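Local coordinates for protein tRNA (Adenine(22)-N(1))-methyltransferase (Mycoplasma capricolum subsp. capricolum, PDB 6QE6) that probably methylates N1 of adenine 22 in transfer RNA, and is seen with S-adenosyl-L-homocysteine, the product left by its methyl donor, in its cofactor pocket, at residues F82-T85 and G86-F89; S200-I203 and S204-N208; K226-E229 and I230-I234. All blocks are in the same frame, centred on the assembly; numbering follows the deposited sequence.

Contacts 1, 2 and 3 follow one another along a single chain without overlap. Contact 1 is the turn between helix 69-81 and strand 88-92, an outermost strand of the mixed seven-stranded sheet and part of the cofactor-binding methyltransferase core. Contacts 2 and 3 lie on the other side of the chain's centre, in consecutive helices 200-217 and 225-244. The centres of contacts 1 and 2 are about 41 Å apart and those of contacts 1 and 3 about 51 Å apart, whereas contacts 2 and 3 are about 19 Å apart between centres and about 6 Å between nearest atoms. The long C-terminal helices thus pack together as a pair, well away from the sheet edge at contact 1.

Contact 1: F82-T85 and G86-F89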
loop_
_atom_site.group_PDB
_atom_site.type_symbol
_atom_site.label_atom_id
_atom_site.label_comp_id
_atom_site.label_asym_id
_atom_site.label_seq_id
_atom_site.Cartn_x
_atom_site.Cartn_y
_atom_site.Cartn_z
ATOM N N PHE A 82 15.784 -22.064 -2.001
ATOM C CA PHE A 82 16.102 -21.715 -0.618
ATOM C C PHE A 82 15.599 -22.744 0.381
ATOM O O PHE A 82 15.835 -22.583 1.583
ATOM C CB PHE A 82 15.533 -20.337 -0.262
ATOM C CG PHE A 82 16.208 -19.199 -0.982
ATOM C CD1 PHE A 82 17.383 -18.642 -0.491
ATOM C CD2 PHE A 82 15.664 -18.679 -2.142
ATOM C CE1 PHE A 82 18.000 -17.600 -1.146
ATOM C CE2 PHE A 82 16.291 -17.639 -2.802
ATOM C CZ PHE A 82 17.452 -17.104 -2.301
ATOM N N GLY A 83 14.913 -23.784 -0.083
ATOM C CA GLY A 83 14.463 -24.861 0.783
ATOM C C GLY A 83 13.273 -24.513 1.650
ATOM O O GLY A 83 13.199 -24.966 2.803
ATOM N N LEU A 84 12.322 -23.735 1.120
ATOM C CA LEU A 84 11.219 -23.210 1.919
ATOM C C LEU A 84 9.852 -23.710 1.459
ATOM O O LEU A 84 8.836 -23.118 1.826
ATOM C CB LEU A 84 11.259 -21.680 1.922
ATOM C CG LEU A 84 12.470 -21.099 2.663
ATOM C CD1 LEU A 84 12.563 -19.582 2.574
ATOM C CD2 LEU A 84 12.481 -21.558 4.129
ATOM N N THR A 85 9.793 -24.801 0.690
ATOM C CA THR A 85 8.508 -25.243 0.156
ATOM C C THR A 85 7.534 -25.656 1.250
ATOM O O THR A 85 6.319 -25.634 1.017
ATOM C CB THR A 85 8.678 -26.413 -0.813
ATOM O OG1 THR A 85 9.045 -27.582 -0.077
ATOM C CG2 THR A 85 9.753 -26.098 -1.844
ATOM N N GLY A 86 8.026 -26.028 2.430
ATOM C CA GLY A 86 7.140 -26.309 3.540
ATOM C C GLY A 86 6.635 -25.104 4.308
ATOM O O GLY A 86 5.867 -25.274 5.262
ATOM N N GLN A 87 7.051 -23.894 3.925
ATOM C CA GLN A 87 6.676 -22.682 4.643
ATOM C C GLN A 87 6.044 -21.654 3.714
ATOM O O GLN A 87 5.257 -20.822 4.169
ATOM C CB GLN A 87 7.879 -22.061 5.351
ATOM C CG GLN A 87 8.419 -22.877 6.541
ATOM C CD GLN A 87 9.377 -24.018 6.127
ATOM O OE1 GLN A 87 10.285 -23.830 5.308
ATOM N NE2 GLN A 87 9.174 -25.203 6.712
ATOM N N ILE A 88 6.374 -21.681 2.423
ATOM C CA ILE A 88 5.807 -20.739 1.467
ATOM C C ILE A 88 5.044 -21.515 0.403
ATOM O O ILE A 88 5.525 -22.535 -0.098
ATOM C CB ILE A 88 6.896 -19.846 0.849
ATOM C CG1 ILE A 88 7.607 -19.084 1.962
ATOM C CG2 ILE A 88 6.310 -18.869 -0.156
ATOM C CD1 ILE A 88 8.742 -18.232 1.478
ATOM N N PHE A 89 3.845 -21.038 0.070
ATOM C CA PHE A 89 2.918 -21.744 -0.810
ATOM C C PHE A 89 2.478 -20.788 -1.901
ATOM O O PHE A 89 1.976 -19.703 -1.601
ATOM C CB PHE A 89 1.696 -22.257 -0.030
ATOM C CG PHE A 89 2.054 -23.098 1.155
ATOM C CD1 PHE A 89 2.368 -24.437 1.001
ATOM C CD2 PHE A 89 2.103 -22.548 2.424
ATOM C CE1 PHE A 89 2.730 -25.213 2.097
ATOM C CE2 PHE A 89 2.458 -23.326 3.535
ATOM C CZ PHE A 89 2.772 -24.651 3.370
HETATM O O HOH W 1 10.389 -26.195 3.575
#
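The carbonyl oxygen Leu-84 O is gripped by two successive backbone amides. Gln-87 N reaches it at 2.9 Å from above the carbonyl plane, with a C=O...N angle of 127°, whereas Ile-88 N, also 2.9 Å from Leu-84 O, lies nearly on the line of the C=O bond at 174°. The two directions differ enough for one oxygen to accept both, and together they close the turn through Thr-85 and Gly-86. Water 1 adds a further bridge across the turn: it accepts from Gly-86 N at 2.6 Å and donates to Gly-83 O and to Gln-87 OE1, the latter at 2.9 Å. The bend at chi2 (83°) turns the Gln-87 amide back over the turn, bringing OE1 to the water and to 3.4 Å from Leu-84 CD2, the two side chains crossing at about a right angle. This turn is the alpha-to-beta connection of a Rossmann-like methyltransferase core: Gly-83, the first residue to leave helical geometry after helix 69-81, has the positive phi of a Schellman motif, and strand 88-92 then pairs with strand 59-66 through bonds of Phe-89 to Ala-62 and Ala-64. On the inner side, Leu-84 CD1 meets Ile-88 CD1 at 4.2 Å. Both of these side chains also touch Val-54 of helix 48-55 and Val-79 of helix 69-81, while Ile-88 rests on Ala-62 and Ala-64 of the neighbouring strand.

Contact 2: S200-I203 and S204-N208; sequences SLYI and SYLEN
The Tyr-202 ring takes the methyl carbon CD1 of Leu-206 over one face, a CH-pi contact one helical turn along. Leu-206 CD1 lies 4.0 Å from the centroid of the Tyr-202 ring and only 17° off its normal, offset slightly toward the rim. Its closest ring atom is Tyr-202 CE2, 3.8 Å from Leu-206 CD1. Two torsions account for the overlap: Tyr-202 sets CG opposite its backbone N (chi1 -170°), while Leu-206 places CG opposite its own carbonyl carbon (chi1 -71°), which leads the leucine branch back over the ring. Tyr-205 approaches obliquely, its CD2 being 4.3 Å from Tyr-202 CE1. Beyond this helix, Phe-161 and Phe-196 meet the Tyr-202 ring, Tyr-168 meets Tyr-205 edge-to-face, and the hydroxyl of the buried Tyr-202 is hydrogen-bonded to Phe-190 O.

On another flank, Ile-203 and Glu-207 run side by side, pointing the same way, with Ile-203 CG2 3.8 Å from Glu-207 OE2. The glutamate bends at chi2, and its OE1 forms a salt bridge with Arg-238 of helix 225-244. Underneath, four consecutive i to i+4 bonds hold the spacing of the side chains. The straightest of the four at hydrogen runs from Glu-207 N to Ile-203 O at 2.9 Å; Leu-206 N to Tyr-202 O, 3.0 Å, is more bent. Ile-203 touches Ile-244, and Leu-206 touches Ile-237 and Ile-241. This stretch of regular alpha-helix therefore combines an i to i+4 aromatic-aliphatic contact with an apolar flank packed against helix 225-244, as in an antiparallel helical hairpin.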
loop_
_atom_site.group_PDB
_atom_site.type_symbol
_atom_site.label_atom_id
_atom_site.label_comp_id
_atom_site.label_asym_id
_atom_site.label_seq_id
_atom_site.Cartn_x
_atom_site.Cartn_y
_atom_site.Cartn_z
ATOM N N SER A 200 10.237 16.727 4.498
ATOM C CA SER A 200 10.676 17.542 3.366
ATOM C C SER A 200 10.535 16.812 2.035
ATOM O O SER A 200 10.291 17.452 1.006
ATOM C CB SER A 200 12.123 18.007 3.565
ATOM O OG SER A 200 12.895 17.029 4.250
ATOM N N LEU A 201 10.679 15.488 2.016
ATOM C CA LEU A 201 10.468 14.761 0.766
ATOM C C LEU A 201 9.033 14.945 0.268
ATOM O O LEU A 201 8.806 15.347 -0.883
ATOM C CB LEU A 201 10.804 13.274 0.950
ATOM C CG LEU A 201 10.677 12.368 -0.286
ATOM C CD1 LEU A 201 11.706 12.731 -1.360
ATOM C CD2 LEU A 201 10.801 10.891 0.076
ATOM N N TYR A 202 8.051 14.694 1.144
ATOM C CA TYR A 202 6.643 14.759 0.745
ATOM C C TYR A 202 6.204 16.193 0.466
ATOM O O TYR A 202 5.423 16.446 -0.462
ATOM C CB TYR A 202 5.764 14.123 1.835
ATOM C CG TYR A 202 4.322 13.914 1.462
ATOM C CD1 TYR A 202 3.971 13.422 0.218
ATOM C CD2 TYR A 202 3.299 14.197 2.367
ATOM C CE1 TYR A 202 2.642 13.233 -0.130
ATOM C CE2 TYR A 202 1.955 14.002 2.028
ATOM C CZ TYR A 202 1.637 13.522 0.777
ATOM O OH TYR A 202 0.320 13.327 0.421
ATOM N N ILE A 203 6.675 17.146 1.268
ATOM C CA ILE A 203 6.341 18.537 0.995
ATOM C C ILE A 203 6.886 18.945 -0.367
ATOM O O ILE A 203 6.196 19.595 -1.162
ATOM C CB ILE A 203 6.856 19.449 2.125
ATOM C CG1 ILE A 203 6.082 19.161 3.416
ATOM C CG2 ILE A 203 6.700 20.902 1.742
ATOM C CD1 ILE A 203 6.703 19.781 4.648
ATOM N N SER A 204 8.115 18.528 -0.672
ATOM C CA SER A 204 8.708 18.830 -1.970
ATOM C C SER A 204 7.846 18.286 -3.105
ATOM O O SER A 204 7.540 18.998 -4.072
ATOM C CB SER A 204 10.113 18.252 -2.027
ATOM O OG SER A 204 10.693 18.588 -3.254
ATOM N N TYR A 205 7.413 17.028 -2.973
ATOM C CA TYR A 205 6.523 16.425 -3.958
ATOM C C TYR A 205 5.232 17.232 -4.122
ATOM O O TYR A 205 4.738 17.406 -5.245
ATOM C CB TYR A 205 6.218 14.986 -3.543
ATOM C CG TYR A 205 5.215 14.295 -4.434
ATOM C CD1 TYR A 205 5.634 13.594 -5.567
ATOM C CD2 TYR A 205 3.858 14.341 -4.150
ATOM C CE1 TYR A 205 4.730 12.963 -6.389
ATOM C CE2 TYR A 205 2.945 13.718 -4.968
ATOM C CZ TYR A 205 3.388 13.025 -6.082
ATOM O OH TYR A 205 2.479 12.397 -6.903
ATOM N N LEU A 206 4.669 17.730 -3.010
ATOM C CA LEU A 206 3.384 18.428 -3.070
ATOM C C LEU A 206 3.535 19.810 -3.696
ATOM O O LEU A 206 2.640 20.268 -4.415
ATOM C CB LEU A 206 2.769 18.536 -1.672
ATOM C CG LEU A 206 2.254 17.233 -1.089
ATOM C CD1 LEU A 206 1.772 17.429 0.339
ATOM C CD2 LEU A 206 1.141 16.705 -1.986
ATOM N N GLU A 207 4.647 20.501 -3.419
ATOM C CA GLU A 207 4.911 21.747 -4.123
ATOM C C GLU A 207 5.074 21.493 -5.618
ATOM O O GLU A 207 4.584 22.274 -6.439
ATOM C CB GLU A 207 6.142 22.446 -3.529
ATOM C CG GLU A 207 6.127 22.464 -2.010
ATOM C CD GLU A 207 6.191 23.856 -1.371
ATOM O OE1 GLU A 207 5.429 24.762 -1.793
ATOM O OE2 GLU A 207 6.980 24.031 -0.406
ATOM N N ASN A 208 5.699 20.370 -5.997
ATOM C CA ASN A 208 5.799 20.074 -7.424
ATOM C C ASN A 208 4.431 19.771 -8.030
ATOM O O ASN A 208 4.189 20.090 -9.205
ATOM C CB ASN A 208 6.765 18.917 -7.690
ATOM C CG ASN A 208 7.094 18.765 -9.193
ATOM O OD1 ASN A 208 7.595 19.701 -9.834
ATOM N ND2 ASN A 208 6.793 17.592 -9.758
#

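Contact 3: K226-E229 and I230-I234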
loop_
_atom_site.group_PDB
_atom_site.type_symbol
_atom_site.label_atom_id
_atom_site.label_comp_id
_atom_site.label_asym_id
_atom_site.label_seq_id
_atom_site.Cartn_x
_atom_site.Cartn_y
_atom_site.Cartn_z
ATOM N N LYS A 226 -13.132 21.954 -14.804
ATOM C CA LYS A 226 -11.845 21.432 -14.339
ATOM C C LYS A 226 -10.968 22.538 -13.764
ATOM O O LYS A 226 -10.208 22.289 -12.820
ATOM C CB LYS A 226 -11.104 20.701 -15.471
ATOM C CG LYS A 226 -11.470 19.223 -15.589
ATOM C CD LYS A 226 -10.453 18.327 -14.838
ATOM C CE LYS A 226 -11.115 17.142 -14.099
ATOM N NZ LYS A 226 -10.438 16.813 -12.795
ATOM N N TYR A 227 -11.066 23.758 -14.313
ATOM C CA TYR A 227 -10.309 24.890 -13.786
ATOM C C TYR A 227 -10.655 25.134 -12.325
ATOM O O TYR A 227 -9.772 25.318 -11.481
ATOM C CB TYR A 227 -10.597 26.141 -14.623
ATOM C CG TYR A 227 -9.737 27.345 -14.291
ATOM C CD1 TYR A 227 -9.994 28.128 -13.172
ATOM C CD2 TYR A 227 -8.668 27.707 -15.115
ATOM C CE1 TYR A 227 -9.197 29.236 -12.865
ATOM C CE2 TYR A 227 -7.870 28.813 -14.826
ATOM C CZ TYR A 227 -8.145 29.576 -13.699
ATOM O OH TYR A 227 -7.362 30.677 -13.409
ATOM N N LEU A 228 -11.949 25.157 -12.015
ATOM C CA LEU A 228 -12.381 25.350 -10.637
ATOM C C LEU A 228 -11.844 24.240 -9.745
ATOM O O LEU A 228 -11.274 24.504 -8.682
ATOM C CB LEU A 228 -13.908 25.410 -10.587
ATOM C CG LEU A 228 -14.573 25.407 -9.216
ATOM C CD1 LEU A 228 -14.263 26.700 -8.460
ATOM C CD2 LEU A 228 -16.072 25.219 -9.388
ATOM N N GLU A 229 -11.991 22.986 -10.192
ATOM C CA GLU A 229 -11.529 21.833 -9.420
ATOM C C GLU A 229 -10.020 21.867 -9.208
ATOM O O GLU A 229 -9.537 21.581 -8.103
ATOM C CB GLU A 229 -11.945 20.540 -10.126
ATOM C CG GLU A 229 -13.458 20.323 -10.092
ATOM C CD GLU A 229 -13.951 19.232 -11.030
ATOM O OE1 GLU A 229 -15.166 18.914 -10.963
ATOM O OE2 GLU A 229 -13.141 18.703 -11.831
ATOM N N ILE A 230 -9.267 22.227 -10.255
ATOM C CA ILE A 230 -7.810 22.305 -10.158
ATOM C C ILE A 230 -7.388 23.450 -9.244
ATOM O O ILE A 230 -6.458 23.307 -8.437
ATOM C CB ILE A 230 -7.194 22.447 -11.562
ATOM C CG1 ILE A 230 -7.319 21.127 -12.322
ATOM C CG2 ILE A 230 -5.743 22.855 -11.463
ATOM C CD1 ILE A 230 -7.099 21.263 -13.785
ATOM N N GLN A 231 -8.060 24.601 -9.359
ATOM C CA GLN A 231 -7.823 25.717 -8.448
ATOM C C GLN A 231 -8.065 25.311 -6.998
ATOM O O GLN A 231 -7.358 25.765 -6.085
ATOM C CB GLN A 231 -8.723 26.893 -8.841
ATOM C CG GLN A 231 -8.577 28.139 -7.977
ATOM C CD GLN A 231 -7.441 29.061 -8.442
ATOM O OE1 GLN A 231 -6.258 28.816 -8.139
ATOM N NE2 GLN A 231 -7.799 30.128 -9.181
ATOM N N ASN A 232 -9.068 24.456 -6.762
ATOM C CA ASN A 232 -9.356 24.019 -5.399
ATOM C C ASN A 232 -8.346 22.985 -4.921
ATOM O O ASN A 232 -7.927 23.016 -3.758
ATOM C CB ASN A 232 -10.784 23.471 -5.298
ATOM C CG ASN A 232 -11.753 24.495 -4.730
ATOM O OD1 ASN A 232 -12.788 24.802 -5.340
ATOM N ND2 ASN A 232 -11.410 25.051 -3.560
ATOM N N ARG A 233 -7.945 22.064 -5.800
ATOM C CA ARG A 233 -6.883 21.125 -5.457
ATOM C C ARG A 233 -5.649 21.873 -4.951
ATOM O O ARG A 233 -5.140 21.574 -3.864
ATOM C CB ARG A 233 -6.566 20.246 -6.667
ATOM C CG ARG A 233 -6.227 18.786 -6.365
ATOM C CD ARG A 233 -4.895 18.704 -5.662
ATOM N NE ARG A 233 -4.097 17.474 -5.860
ATOM C CZ ARG A 233 -4.279 16.320 -5.209
ATOM N NH1 ARG A 233 -3.467 15.296 -5.446
ATOM N NH2 ARG A 233 -5.276 16.180 -4.333
ATOM N N ILE A 234 -5.202 22.898 -5.699
ATOM C CA ILE A 234 -4.005 23.654 -5.318
ATOM C C ILE A 234 -4.152 24.224 -3.917
ATOM O O ILE A 234 -3.241 24.116 -3.089
ATOM C CB ILE A 234 -3.717 24.783 -6.324
ATOM C CG1 ILE A 234 -3.041 24.246 -7.579
ATOM C CG2 ILE A 234 -2.826 25.850 -5.679
ATOM C CD1 ILE A 234 -3.180 25.152 -8.757
#
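Tyr-227 and Gln-231 lie side by side and point the same way, the amide plane of Gln-231 standing at 86° to the tyrosine ring. The meeting is loose, with Gln-231 NE2 4.0 Å from Tyr-227 CE1 in an oblique approach. Both residues hold CG opposite their backbone N, and a bend at chi2 (86°) turns the glutamine amide beside the ring. Leu-228 and Asn-232 run alongside each other in the same way, Leu-228 CD1 lying 3.9 Å from Asn-232 OD1. These i to i+4 pairings follow the pitch of alpha-helix 225-244, whose backbone supplies the firmer links: Ile-230 N bonds to Lys-226 O at 2.7 Å, and Gln-231 N to Tyr-227 O at 2.8 Å. Buried Ile-230 sets its CG1 3.2 Å from Lys-226 O and packs on Ile-216 and Leu-217 of helix 200-217; Tyr-227 also touches Leu-217. On the exposed flank, Lys-226 NZ forms a salt bridge with Glu-229 OE2 at 3.4 Å, the glutamate extending beyond CG to meet it. Arg-233 directs its guanidinium group away from the turn and pairs through NH2 with Glu-189.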